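IAA acetyltransferase (Bacillus cereus ATCC 14579, PDB 1Y9K) probably transfers an acetyl group from acetyl-CoA to an amine, as a member of the GNAT family of N-acetyltransferases whose own substrate is not established. Local coordinates at residues Ala31-Arg36 with Val51-Glu56; Lys60-Met65 with Tyr93-Leu98; Ile78-Leu83 with Leu110-Lys115; Leu98-Gly103 with Cys116-Phe121; Phe121-Asp126 with Asp145-Ala150. All blocks are in the same frame, centred on the assembly; numbering follows the deposited sequence.

Contact 1: Ala31-Arg36 with Val51-Glu56; sequences ATYVQR and VYVLLE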
# COMPACT_ATOMS: atom_id res chain seq x y z
N ALA A 31 -12.97 -1.32 -3.47
CA ALA A 31 -13.89 -2.44 -3.33
C ALA A 31 -13.39 -3.74 -3.98
O ALA A 31 -13.56 -4.81 -3.40
CB ALA A 31 -15.27 -2.07 -3.87
N THR A 32 -12.76 -3.63 -5.15
CA THR A 32 -12.20 -4.80 -5.85
C THR A 32 -11.25 -5.63 -4.97
O THR A 32 -11.37 -6.86 -4.92
CB THR A 32 -11.57 -4.46 -7.28
OG1 THR A 32 -10.38 -3.64 -7.19
CG2 THR A 32 -12.61 -3.77 -8.17
N TYR A 33 -10.36 -4.98 -4.23
CA TYR A 33 -9.40 -5.72 -3.41
C TYR A 33 -9.71 -5.93 -1.91
O TYR A 33 -9.14 -6.83 -1.29
CB TYR A 33 -7.98 -5.20 -3.59
CG TYR A 33 -7.76 -3.72 -3.42
CD1 TYR A 33 -7.56 -3.16 -2.15
CD2 TYR A 33 -7.68 -2.88 -4.53
CE1 TYR A 33 -7.31 -1.80 -1.99
CE2 TYR A 33 -7.43 -1.51 -4.39
CZ TYR A 33 -7.25 -0.99 -3.12
OH TYR A 33 -7.01 0.35 -2.98
N VAL A 34 -10.58 -5.11 -1.34
CA VAL A 34 -10.90 -5.29 0.08
C VAL A 34 -11.74 -6.54 0.31
O VAL A 34 -11.51 -7.26 1.27
CB VAL A 34 -11.53 -4.02 0.76
CG1 VAL A 34 -10.56 -2.83 0.72
CG2 VAL A 34 -12.87 -3.65 0.14
N GLN A 35 -12.67 -6.81 -0.61
CA GLN A 35 -13.49 -8.03 -0.58
C GLN A 35 -12.63 -9.29 -0.54
O GLN A 35 -12.91 -10.23 0.22
CB GLN A 35 -14.42 -8.07 -1.80
CG GLN A 35 -15.71 -8.92 -1.63
CD GLN A 35 -15.48 -10.45 -1.64
OE1 GLN A 35 -16.12 -11.19 -0.86
NE2 GLN A 35 -14.58 -10.93 -2.51
N ARG A 36 -11.58 -9.29 -1.36
CA ARG A 36 -10.74 -10.48 -1.55
C ARG A 36 -9.52 -10.53 -0.62
O ARG A 36 -8.94 -11.59 -0.43
CB ARG A 36 -10.28 -10.58 -3.01
CG ARG A 36 -11.35 -11.04 -4.00
CD ARG A 36 -10.77 -11.15 -5.42
NE ARG A 36 -9.55 -11.95 -5.43
CZ ARG A 36 -8.48 -11.73 -6.20
NH1 ARG A 36 -8.46 -10.71 -7.07
NH2 ARG A 36 -7.43 -12.54 -6.10
N VAL A 51 -3.06 2.42 7.34
CA VAL A 51 -3.73 1.23 6.85
C VAL A 51 -2.86 0.57 5.79
O VAL A 51 -1.99 1.22 5.20
CB VAL A 51 -5.15 1.57 6.30
CG1 VAL A 51 -5.08 2.55 5.10
CG2 VAL A 51 -5.93 0.30 5.95
N TYR A 52 -3.06 -0.74 5.60
CA TYR A 52 -2.61 -1.45 4.41
C TYR A 52 -3.53 -2.65 4.10
O TYR A 52 -4.18 -3.19 4.99
CB TYR A 52 -1.13 -1.87 4.52
CG TYR A 52 -0.83 -3.05 5.44
CD1 TYR A 52 -1.03 -4.37 5.02
CD2 TYR A 52 -0.29 -2.85 6.72
CE1 TYR A 52 -0.73 -5.46 5.85
CE2 TYR A 52 0.01 -3.92 7.56
CZ TYR A 52 -0.22 -5.22 7.11
OH TYR A 52 0.07 -6.28 7.93
N VAL A 53 -3.60 -3.01 2.83
CA VAL A 53 -4.39 -4.15 2.36
C VAL A 53 -3.43 -5.09 1.63
O VAL A 53 -2.72 -4.68 0.70
CB VAL A 53 -5.55 -3.71 1.41
CG1 VAL A 53 -6.39 -4.90 0.94
CG2 VAL A 53 -6.44 -2.69 2.08
N LEU A 54 -3.42 -6.35 2.08
CA LEU A 54 -2.69 -7.44 1.43
C LEU A 54 -3.64 -8.26 0.58
O LEU A 54 -4.74 -8.57 1.01
CB LEU A 54 -2.04 -8.34 2.48
CG LEU A 54 -0.77 -7.80 3.11
CD1 LEU A 54 -0.24 -8.76 4.15
CD2 LEU A 54 0.29 -7.54 2.04
N LEU A 55 -3.23 -8.56 -0.65
CA LEU A 55 -4.00 -9.46 -1.51
C LEU A 55 -3.10 -10.60 -1.99
O LEU A 55 -1.97 -10.36 -2.40
CB LEU A 55 -4.58 -8.69 -2.69
CG LEU A 55 -5.50 -9.42 -3.68
CD1 LEU A 55 -6.81 -9.81 -3.02
CD2 LEU A 55 -5.75 -8.57 -4.92
N GLU A 56 -3.62 -11.82 -1.92
CA GLU A 56 -2.91 -12.99 -2.45
C GLU A 56 -3.18 -13.11 -3.95
O GLU A 56 -4.33 -13.21 -4.39
CB GLU A 56 -3.32 -14.27 -1.71
CG GLU A 56 -2.30 -15.39 -1.86
CD GLU A 56 -2.72 -16.69 -1.19
OE1 GLU A 56 -3.73 -16.71 -0.46
OE2 GLU A 56 -2.03 -17.70 -1.39
O HOH W 1 -6.92 -13.78 -3.64
O HOH W 2 -5.94 -12.13 0.22
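Tyr33 meets Val53 with the edge of its ring. Val53 CG1 lies near the ring plane, 3.7 Å from Tyr33 CD1, and the two side chains cross at about a right angle. The ring reaches this place with CG between the backbone N and the carbonyl carbon (chi1 52°). Its hydroxyl is hydrogen-bonded to Asp24 and Asn66. Val34 adds a looser contact, CG1 to Val53 CG2 at 4.3 Å. Arg36 then closes over Leu55. Its CB touches Leu55 CD1 at 3.6 Å. The bend at chi3 (51°) folds the chain back, and CD1 of Leu55 sits 4.0 Å above the guanidinium plane, over its centre. No direct hydrogen bond joins the segments. Two waters do it instead. One accepts from Arg36 NH2 and donates to Glu56 O, both at 2.8 Å. The other donates to Arg36 O and accepts from Glu56 N. Residues 31-36 run at 73° to residues 51-56. Helix 27-36 packs across the face of the sheet that carries Val53 and Leu55. Met65 of strand 61-69 touches both Tyr33 and Leu55, while Leu54 points to the other face, against helix 78-92.

Contact 2: Lys60-Met65 with Tyr93-Leu98; sequences KTMEIM and YGMSKL
Lys60 O is gripped by two backbone N-H groups, from Ser96 N at 2.9 Å and Lys97 N at 3.1 Å, both in the carbonyl plane. The next bond runs the other way, Met62 N to Lys97 O at 3.0 Å, and Met62 O takes the backbone N-H of Glu99. Lys97 O also takes a CA-H...O contact from Thr61. Thr61 and Lys97 lie side by side on one face. Pro59 O serves Thr61 OG1, and Glu99 serves Lys97 NZ. On the other face, Met62, a selenomethionine, crosses Met95 at about a right angle, CG to CG 3.6 Å. The bend at chi3 (-50°) sets CE beside Tyr93 CB; SE lies obliquely to the ring, 5.3 Å from its centroid, a Met-aromatic contact. Leu98 CD1 packs on Met62 CB. Gly94 ends helix 78-92 in a Schellman motif, and this contact closes the beta-alpha-beta crossover. Backbone bonds set the parallel register; apolar side chains, two of them selenomethionines, pack on the Met62 and Leu98 face, with Met62 touching Ala90 of that helix.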
# COMPACT_ATOMS: atom_id res chain seq x y z
N LYS A 60 1.98 -18.21 -3.93
CA LYS A 60 2.92 -17.89 -2.84
C LYS A 60 3.29 -16.39 -2.82
O LYS A 60 4.32 -16.00 -2.25
CB LYS A 60 4.18 -18.78 -2.92
CG LYS A 60 3.96 -20.29 -2.67
CD LYS A 60 3.48 -20.51 -1.25
CE LYS A 60 2.94 -21.94 -1.01
NZ LYS A 60 1.85 -21.90 0.04
N THR A 61 2.42 -15.58 -3.43
CA THR A 61 2.65 -14.16 -3.60
C THR A 61 1.51 -13.33 -2.99
O THR A 61 0.34 -13.56 -3.28
CB THR A 61 2.81 -13.79 -5.10
OG1 THR A 61 3.80 -14.63 -5.69
CG2 THR A 61 3.22 -12.33 -5.28
N MSE A 62 1.88 -12.36 -2.16
CA MSE A 62 0.96 -11.30 -1.77
C MSE A 62 1.42 -9.95 -2.33
O MSE A 62 2.61 -9.73 -2.60
CB MSE A 62 0.77 -11.24 -0.24
CG MSE A 62 -0.08 -12.42 0.32
SE MSE A 62 -0.61 -12.40 2.05
CE MSE A 62 0.85 -12.07 2.94
N GLU A 63 0.45 -9.06 -2.54
CA GLU A 63 0.73 -7.70 -2.92
C GLU A 63 0.08 -6.72 -1.97
O GLU A 63 -1.08 -6.89 -1.60
CB GLU A 63 0.23 -7.43 -4.33
CG GLU A 63 0.63 -6.04 -4.83
CD GLU A 63 0.35 -5.82 -6.30
OE1 GLU A 63 0.17 -6.82 -7.04
OE2 GLU A 63 0.34 -4.64 -6.71
N ILE A 64 0.83 -5.68 -1.58
CA ILE A 64 0.26 -4.53 -0.88
C ILE A 64 -0.52 -3.66 -1.87
O ILE A 64 0.07 -2.92 -2.66
CB ILE A 64 1.35 -3.70 -0.16
CG1 ILE A 64 2.13 -4.61 0.80
CG2 ILE A 64 0.69 -2.57 0.60
CD1 ILE A 64 3.48 -4.05 1.26
N MSE A 65 -1.84 -3.80 -1.85
CA MSE A 65 -2.72 -3.16 -2.84
C MSE A 65 -2.98 -1.71 -2.52
O MSE A 65 -3.36 -0.91 -3.39
CB MSE A 65 -4.06 -3.89 -2.94
CG MSE A 65 -3.97 -5.33 -3.48
SE MSE A 65 -3.09 -5.50 -5.05
CE MSE A 65 -4.06 -4.47 -6.13
N TYR A 93 1.82 -16.08 6.53
CA TYR A 93 0.89 -16.80 5.65
C TYR A 93 1.56 -17.83 4.73
O TYR A 93 0.89 -18.51 3.96
CB TYR A 93 0.00 -15.83 4.87
CG TYR A 93 -1.17 -15.33 5.69
CD1 TYR A 93 -1.16 -14.04 6.24
CD2 TYR A 93 -2.27 -16.15 5.95
CE1 TYR A 93 -2.23 -13.58 7.02
CE2 TYR A 93 -3.35 -15.70 6.73
CZ TYR A 93 -3.32 -14.42 7.25
OH TYR A 93 -4.37 -13.95 8.01
N GLY A 94 2.88 -17.94 4.83
CA GLY A 94 3.63 -18.91 4.03
C GLY A 94 4.02 -18.43 2.65
O GLY A 94 4.44 -19.23 1.80
N MSE A 95 3.89 -17.12 2.40
CA MSE A 95 4.30 -16.53 1.12
C MSE A 95 5.83 -16.43 0.99
O MSE A 95 6.55 -16.29 1.99
CB MSE A 95 3.66 -15.14 0.91
CG MSE A 95 2.14 -15.08 1.12
SE MSE A 95 1.15 -15.89 -0.14
CE MSE A 95 0.78 -17.43 0.67
N SER A 96 6.30 -16.51 -0.25
CA SER A 96 7.71 -16.34 -0.56
C SER A 96 8.00 -15.03 -1.31
O SER A 96 9.17 -14.65 -1.48
CB SER A 96 8.24 -17.54 -1.35
OG SER A 96 7.66 -17.57 -2.64
N LYS A 97 6.95 -14.34 -1.76
CA LYS A 97 7.11 -13.10 -2.53
C LYS A 97 6.09 -12.04 -2.08
O LYS A 97 4.90 -12.32 -1.97
CB LYS A 97 6.96 -13.39 -4.03
CG LYS A 97 7.51 -12.30 -4.95
CD LYS A 97 7.38 -12.67 -6.44
CE LYS A 97 8.50 -12.03 -7.27
NZ LYS A 97 8.00 -11.28 -8.47
N LEU A 98 6.59 -10.84 -1.80
CA LEU A 98 5.74 -9.68 -1.53
C LEU A 98 5.95 -8.59 -2.59
O LEU A 98 7.08 -8.23 -2.89
CB LEU A 98 5.97 -9.13 -0.11
CG LEU A 98 5.01 -8.04 0.41
CD1 LEU A 98 3.55 -8.51 0.50
CD2 LEU A 98 5.48 -7.48 1.74

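Contact 3: Ile78-Leu83 with Leu110-Lys115; sequences IGKKLL and LALYQK
Leu83 pushes a methyl group against the edge of the Tyr113 ring. CD2 of Leu83 is 3.6 Å from Tyr113 CD1, in the plane of the ring, and the two side chains cross at about a right angle. The contact joins two helices of the GNAT fold, 78-92 and 107-115, which pack on the same side of the central sheet. The axes of residues 78-83 and 110-115 come within 10.6 Å, at 45°, so side chains rather than backbones bridge most of the gap. The same Leu83 CD2 also meets Leu112 CG at 4.0 Å. CB of Leu112 points toward the first helix, with CG anti to the backbone N (chi1 -179°). One branch, CD1, touches Lys80 CG. The other, CD2, lies over the backbone of Gly79, where the absence of a side chain lets the leucine come close. No polar bond crosses between the segments.

The next shell packs round these groups, mostly from the sheet. Leu83 and Tyr113 both rest on Ile67, and Leu83 also meets Ile64. Tyr113 is further packed by Val100, Thr102 and Leu149, with Phe118 beside it. Cys116, just after the second helix, touches both Lys80 and Leu83. Gly79 and Leu83, one helical turn apart, are joined by the backbone bond from Leu83 N to Gly79 O, 3.0 Å long.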
# COMPACT_ATOMS: atom_id res chain seq x y z
N ILE A 78 5.72 5.87 10.35
CA ILE A 78 4.52 5.02 10.39
C ILE A 78 4.41 4.14 9.13
O ILE A 78 3.98 2.98 9.22
CB ILE A 78 3.24 5.86 10.66
CG1 ILE A 78 3.39 6.63 11.98
CG2 ILE A 78 1.99 4.97 10.74
CD1 ILE A 78 2.46 7.82 12.13
N GLY A 79 4.82 4.68 7.98
CA GLY A 79 4.91 3.91 6.74
C GLY A 79 5.87 2.75 6.90
O GLY A 79 5.51 1.60 6.66
N LYS A 80 7.10 3.08 7.30
CA LYS A 80 8.09 2.10 7.77
C LYS A 80 7.47 0.97 8.59
O LYS A 80 7.66 -0.20 8.28
CB LYS A 80 9.13 2.82 8.64
CG LYS A 80 10.46 3.10 7.99
CD LYS A 80 11.59 2.31 8.66
CE LYS A 80 11.62 0.84 8.21
NZ LYS A 80 12.49 -0.01 9.10
N LYS A 81 6.73 1.34 9.64
CA LYS A 81 6.10 0.39 10.56
C LYS A 81 5.04 -0.51 9.91
O LYS A 81 5.04 -1.72 10.15
CB LYS A 81 5.50 1.12 11.76
CG LYS A 81 6.50 1.38 12.87
CD LYS A 81 6.16 2.62 13.68
CE LYS A 81 7.18 2.84 14.80
NZ LYS A 81 7.49 4.29 15.00
N LEU A 82 4.15 0.07 9.11
CA LEU A 82 3.13 -0.69 8.39
C LEU A 82 3.74 -1.69 7.42
O LEU A 82 3.22 -2.80 7.22
CB LEU A 82 2.18 0.24 7.63
CG LEU A 82 1.11 1.02 8.39
CD1 LEU A 82 0.52 2.12 7.50
CD2 LEU A 82 0.01 0.11 8.96
N LEU A 83 4.86 -1.28 6.83
CA LEU A 83 5.57 -2.06 5.82
C LEU A 83 6.25 -3.27 6.47
O LEU A 83 6.07 -4.39 6.00
CB LEU A 83 6.59 -1.16 5.12
CG LEU A 83 6.72 -1.15 3.60
CD1 LEU A 83 5.38 -1.26 2.87
CD2 LEU A 83 7.46 0.11 3.20
N LEU A 110 8.97 5.33 -3.49
CA LEU A 110 10.05 4.58 -4.16
C LEU A 110 11.30 4.41 -3.28
O LEU A 110 11.85 3.31 -3.20
CB LEU A 110 10.43 5.20 -5.50
CG LEU A 110 9.46 5.10 -6.68
CD1 LEU A 110 10.01 5.88 -7.89
CD2 LEU A 110 9.18 3.66 -7.04
N ALA A 111 11.75 5.50 -2.65
CA ALA A 111 12.87 5.43 -1.70
C ALA A 111 12.54 4.57 -0.48
O ALA A 111 13.35 3.71 -0.09
CB ALA A 111 13.32 6.83 -1.26
N LEU A 112 11.36 4.79 0.11
CA LEU A 112 10.91 4.03 1.28
C LEU A 112 10.88 2.52 1.03
O LEU A 112 11.48 1.75 1.77
CB LEU A 112 9.53 4.52 1.75
CG LEU A 112 8.93 3.82 2.99
CD1 LEU A 112 9.73 4.15 4.25
CD2 LEU A 112 7.44 4.16 3.18
N TYR A 113 10.17 2.10 -0.02
CA TYR A 113 10.07 0.68 -0.38
C TYR A 113 11.42 0.02 -0.55
O TYR A 113 11.65 -1.07 -0.03
CB TYR A 113 9.21 0.49 -1.64
CG TYR A 113 7.77 0.96 -1.49
CD1 TYR A 113 7.15 1.00 -0.24
CD2 TYR A 113 7.03 1.33 -2.60
CE1 TYR A 113 5.82 1.44 -0.10
CE2 TYR A 113 5.70 1.76 -2.48
CZ TYR A 113 5.11 1.81 -1.23
OH TYR A 113 3.81 2.24 -1.10
N GLN A 114 12.33 0.70 -1.26
CA GLN A 114 13.66 0.15 -1.51
C GLN A 114 14.51 0.06 -0.23
O GLN A 114 15.24 -0.92 -0.04
CB GLN A 114 14.38 0.96 -2.58
CG GLN A 114 13.74 0.91 -3.94
CD GLN A 114 14.55 1.66 -4.97
OE1 GLN A 114 14.34 2.86 -5.20
NE2 GLN A 114 15.50 0.97 -5.58
N LYS A 115 14.42 1.08 0.62
CA LYS A 115 15.06 1.07 1.94
C LYS A 115 14.58 -0.12 2.75
O LYS A 115 15.33 -0.69 3.53
CB LYS A 115 14.77 2.36 2.71
CG LYS A 115 15.55 3.57 2.23
CD LYS A 115 15.33 4.78 3.14
CE LYS A 115 15.87 6.07 2.50
NZ LYS A 115 16.16 7.14 3.52

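Contact 4: Leu98-Gly103 with Cys116-Phe121; sequences LEVGTG and CGFRIF
This is a largely buried contact, mostly apolar, in which Phe118, between helix 107-115 and strand 119-124, inserts its ring against strand 97-103. The touching parts run 74° apart and share no hydrogen bond. Val100 CG1 covers one face of the ring, offset toward the rim. This CH-pi contact puts Val100 CG1 3.9 Å from the centroid of the Phe118 ring. That methyl stands between the backbone N and the carbonyl carbon (chi1 67°), which presents it to the aromatic face. Leu98 comes to the ring differently. Its carbonyl O is at the ring edge, near the plane, 3.4 Å from Phe118 CE2. Its CD2 packs on Phe118 CZ at 3.6 Å. The ring packs on Leu98 and Val100, whose side chains lie on the same face of the strand.

Glu99 points to the other face of the strand and meets Phe121. Its OE2 is 3.6 Å from Phe121 CZ in an oblique approach, with the carboxylate and ring planes 30° apart. The charge of Glu99 is paired with Lys97 in a salt bridge. Gly117 has positive phi and ends helix 107-115 in a Schellman motif; Phe118 follows directly. Strands 97-103 and 119-124, linked through that helix, are not neighbours in the sheet. Strand 141-152 pairs with both and lies between them, as the last strand does in the GNAT fold.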
# COMPACT_ATOMS: atom_id res chain seq x y z
N LEU A 98 6.59 -10.84 -1.80
CA LEU A 98 5.74 -9.68 -1.53
C LEU A 98 5.95 -8.59 -2.59
O LEU A 98 7.08 -8.23 -2.89
CB LEU A 98 5.97 -9.13 -0.11
CG LEU A 98 5.01 -8.04 0.41
CD1 LEU A 98 3.55 -8.51 0.50
CD2 LEU A 98 5.48 -7.48 1.74
N GLU A 99 4.84 -8.10 -3.15
CA GLU A 99 4.87 -7.04 -4.16
C GLU A 99 4.13 -5.78 -3.72
O GLU A 99 3.20 -5.82 -2.91
CB GLU A 99 4.32 -7.54 -5.50
CG GLU A 99 5.09 -8.75 -6.05
CD GLU A 99 4.65 -9.16 -7.44
OE1 GLU A 99 3.48 -8.97 -7.79
OE2 GLU A 99 5.48 -9.70 -8.20
N VAL A 100 4.58 -4.66 -4.27
CA VAL A 100 3.94 -3.38 -4.07
C VAL A 100 4.14 -2.56 -5.34
O VAL A 100 5.21 -2.59 -5.96
CB VAL A 100 4.52 -2.66 -2.81
CG1 VAL A 100 6.00 -2.27 -3.02
CG2 VAL A 100 3.66 -1.46 -2.41
N GLY A 101 3.09 -1.86 -5.75
CA GLY A 101 3.18 -0.93 -6.87
C GLY A 101 3.07 0.49 -6.34
O GLY A 101 2.52 0.71 -5.26
N THR A 102 3.62 1.43 -7.10
CA THR A 102 3.44 2.85 -6.83
C THR A 102 3.66 3.64 -8.12
O THR A 102 4.31 3.15 -9.04
CB THR A 102 4.33 3.36 -5.68
OG1 THR A 102 3.73 4.52 -5.12
CG2 THR A 102 5.74 3.69 -6.15
N GLY A 103 3.10 4.85 -8.18
CA GLY A 103 3.25 5.73 -9.34
C GLY A 103 4.68 6.19 -9.59
O GLY A 103 5.49 6.26 -8.66
N CYS A 116 13.32 -0.49 2.55
CA CYS A 116 12.71 -1.61 3.26
C CYS A 116 12.90 -2.98 2.57
O CYS A 116 12.37 -3.98 3.02
CB CYS A 116 11.22 -1.32 3.52
SG CYS A 116 10.92 0.12 4.63
N GLY A 117 13.65 -3.02 1.47
CA GLY A 117 14.00 -4.30 0.84
C GLY A 117 13.36 -4.63 -0.50
O GLY A 117 13.72 -5.63 -1.12
N PHE A 118 12.42 -3.81 -0.95
CA PHE A 118 11.78 -3.98 -2.25
C PHE A 118 12.70 -3.59 -3.42
O PHE A 118 13.44 -2.61 -3.34
CB PHE A 118 10.47 -3.18 -2.31
CG PHE A 118 9.36 -3.78 -1.48
CD1 PHE A 118 9.16 -3.38 -0.16
CD2 PHE A 118 8.51 -4.75 -2.02
CE1 PHE A 118 8.13 -3.93 0.61
CE2 PHE A 118 7.48 -5.30 -1.26
CZ PHE A 118 7.29 -4.89 0.05
N ARG A 119 12.65 -4.37 -4.49
CA ARG A 119 13.42 -4.07 -5.67
C ARG A 119 12.50 -3.77 -6.86
O ARG A 119 11.53 -4.50 -7.09
CB ARG A 119 14.37 -5.21 -5.98
CG ARG A 119 15.40 -4.89 -7.05
CD ARG A 119 16.15 -6.12 -7.44
NE ARG A 119 17.16 -5.84 -8.46
CZ ARG A 119 17.97 -6.77 -8.96
NH1 ARG A 119 17.88 -8.02 -8.53
NH2 ARG A 119 18.86 -6.45 -9.89
N ILE A 120 12.80 -2.71 -7.60
CA ILE A 120 12.02 -2.33 -8.77
C ILE A 120 12.32 -3.32 -9.89
O ILE A 120 13.48 -3.57 -10.19
CB ILE A 120 12.35 -0.88 -9.25
CG1 ILE A 120 12.07 0.17 -8.15
CG2 ILE A 120 11.59 -0.52 -10.52
CD1 ILE A 120 12.91 1.47 -8.33
N PHE A 121 11.28 -3.88 -10.50
CA PHE A 121 11.46 -4.91 -11.53
C PHE A 121 10.68 -4.68 -12.83
O PHE A 121 10.98 -5.28 -13.84
CB PHE A 121 11.20 -6.33 -10.98
CG PHE A 121 9.73 -6.65 -10.75
CD1 PHE A 121 8.99 -7.29 -11.73
CD2 PHE A 121 9.11 -6.34 -9.55
CE1 PHE A 121 7.63 -7.59 -11.53
CE2 PHE A 121 7.76 -6.65 -9.33
CZ PHE A 121 7.03 -7.27 -10.33

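Contact 5: Phe121-Asp126 with Asp145-Ala150; sequences FSIDFD and DMIRLA
A classic beta bulge sets two residues, Phe121 and Ser122, opposite the single Arg148 in an antiparallel pair of strands. Arg148 O accepts from Phe121 N at 2.9 Å, and Arg148 N donates a hydrogen bond to Ser122 O at 2.7 Å. Phe121 CG stands between the backbone N and the carbonyl carbon (chi1 74°), which swings the ring alongside Arg148. There Arg148 CB lies over one face of the Phe121 ring in a CH-pi contact, 4.1 Å from the centroid. Ala150 CB packs on Phe121 CE2 at 3.6 Å. Further on, Asp124 and Met146 form a hydrogen-bonded pair, while Ile123 CG1 meets Ile147 CD1. Asp145 OD1 then uses its anti lone pair to accept from Asp126 N, 2.8 Å away in a nearly straight bond of 170°. It holds the turn just before helix 127-131. Asp124 OD2 lies near Arg148 but well out of the guanidinium plane; the salt bridge of Arg148 is with Glu63. Strand 141-152 pairs with 119-124 on one edge and 97-103 on the other, and helix 107-115 packs on Ile147 and Leu149.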
# COMPACT_ATOMS: atom_id res chain seq x y z
N PHE A 121 11.28 -3.88 -10.50
CA PHE A 121 11.46 -4.91 -11.53
C PHE A 121 10.68 -4.68 -12.83
O PHE A 121 10.98 -5.28 -13.84
CB PHE A 121 11.20 -6.33 -10.98
CG PHE A 121 9.73 -6.65 -10.75
CD1 PHE A 121 8.99 -7.29 -11.73
CD2 PHE A 121 9.11 -6.34 -9.55
CE1 PHE A 121 7.63 -7.59 -11.53
CE2 PHE A 121 7.76 -6.65 -9.33
CZ PHE A 121 7.03 -7.27 -10.33
N SER A 122 9.70 -3.78 -12.81
CA SER A 122 8.76 -3.65 -13.93
C SER A 122 7.94 -2.36 -13.88
O SER A 122 7.79 -1.74 -12.83
CB SER A 122 7.81 -4.85 -13.94
OG SER A 122 7.46 -5.18 -15.27
N ILE A 123 7.38 -1.99 -15.03
CA ILE A 123 6.55 -0.79 -15.21
C ILE A 123 5.26 -1.16 -15.96
O ILE A 123 5.34 -1.68 -17.08
CB ILE A 123 7.30 0.30 -16.03
CG1 ILE A 123 8.66 0.63 -15.42
CG2 ILE A 123 6.46 1.58 -16.15
CD1 ILE A 123 9.74 0.97 -16.44
N ASP A 124 4.10 -0.94 -15.35
CA ASP A 124 2.83 -0.97 -16.08
C ASP A 124 2.58 0.43 -16.65
O ASP A 124 2.21 1.34 -15.91
CB ASP A 124 1.63 -1.35 -15.20
CG ASP A 124 1.70 -2.76 -14.65
OD1 ASP A 124 2.39 -3.64 -15.23
OD2 ASP A 124 1.02 -3.01 -13.61
N PHE A 125 2.78 0.59 -17.95
CA PHE A 125 2.61 1.88 -18.61
C PHE A 125 1.15 2.32 -18.70
O PHE A 125 0.29 1.52 -19.03
CB PHE A 125 3.26 1.89 -20.00
CG PHE A 125 4.76 1.78 -19.96
CD1 PHE A 125 5.39 0.58 -20.29
CD2 PHE A 125 5.54 2.88 -19.58
CE1 PHE A 125 6.78 0.48 -20.24
CE2 PHE A 125 6.93 2.78 -19.52
CZ PHE A 125 7.56 1.58 -19.86
N ASP A 126 0.90 3.59 -18.40
CA ASP A 126 -0.42 4.21 -18.54
C ASP A 126 -1.46 3.64 -17.57
O ASP A 126 -2.66 3.80 -17.78
CB ASP A 126 -0.93 4.15 -19.98
CG ASP A 126 -0.08 4.96 -20.94
OD1 ASP A 126 0.20 6.15 -20.65
OD2 ASP A 126 0.30 4.41 -22.00
N ASP A 145 2.41 6.00 -14.78
CA ASP A 145 2.78 4.59 -14.86
C ASP A 145 2.91 3.99 -13.46
O ASP A 145 3.32 4.69 -12.53
CB ASP A 145 4.12 4.45 -15.59
CG ASP A 145 4.14 5.18 -16.92
OD1 ASP A 145 3.20 5.02 -17.71
OD2 ASP A 145 5.12 5.91 -17.19
N MSE A 146 2.59 2.70 -13.32
CA MSE A 146 2.81 1.98 -12.07
C MSE A 146 4.17 1.31 -12.08
O MSE A 146 4.46 0.44 -12.91
CB MSE A 146 1.69 0.96 -11.80
CG MSE A 146 1.65 0.36 -10.38
SE MSE A 146 1.14 1.53 -9.08
CE MSE A 146 -0.59 1.08 -8.90
N ILE A 147 5.04 1.74 -11.17
CA ILE A 147 6.31 1.06 -10.96
C ILE A 147 6.07 -0.13 -10.04
O ILE A 147 5.45 0.00 -8.97
CB ILE A 147 7.39 2.03 -10.36
CG1 ILE A 147 7.53 3.32 -11.19
CG2 ILE A 147 8.73 1.31 -10.19
CD1 ILE A 147 7.68 3.16 -12.68
N ARG A 148 6.54 -1.30 -10.47
CA ARG A 148 6.29 -2.56 -9.77
C ARG A 148 7.55 -2.96 -9.01
O ARG A 148 8.67 -2.94 -9.57
CB ARG A 148 5.91 -3.67 -10.76
CG ARG A 148 4.75 -3.34 -11.71
CD ARG A 148 3.42 -3.41 -10.97
NE ARG A 148 3.11 -4.78 -10.56
CZ ARG A 148 2.25 -5.11 -9.60
NH1 ARG A 148 1.60 -4.15 -8.93
NH2 ARG A 148 2.03 -6.40 -9.30
N LEU A 149 7.38 -3.30 -7.74
CA LEU A 149 8.49 -3.69 -6.89
C LEU A 149 8.18 -5.01 -6.21
O LEU A 149 7.01 -5.36 -6.00
CB LEU A 149 8.81 -2.61 -5.84
CG LEU A 149 9.19 -1.16 -6.19
CD1 LEU A 149 7.95 -0.25 -6.32
CD2 LEU A 149 10.12 -0.60 -5.13
N ALA A 150 9.22 -5.75 -5.86
CA ALA A 150 9.05 -7.07 -5.26
C ALA A 150 10.13 -7.38 -4.26
O ALA A 150 11.24 -6.84 -4.31
CB ALA A 150 8.98 -8.14 -6.33

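How the contacts relate
Contacts 1, 2, 4 and 5 all reach one mixed sheet. Contact 3 joins two helices that pack on it. Contact 1 closes before the others begin. Contacts 2 and 3 interleave, as do 3 and 4, because helices 78-92 and 107-115 alternate with the strands. Contacts 2 and 4 share Leu98 on strand 97-103, with centres about 12 Å apart. Contacts 4 and 5 share Phe121, with centres about 9 Å apart. The centres of contacts 1 and 5 are about 19 Å apart, and the two do not touch. The Glu63-Arg148 salt bridge ties contact 2 to contact 5 across strand 97-103. Successive strand pairings thus unite the N- and C-terminal parts of this single-chain GNAT fold.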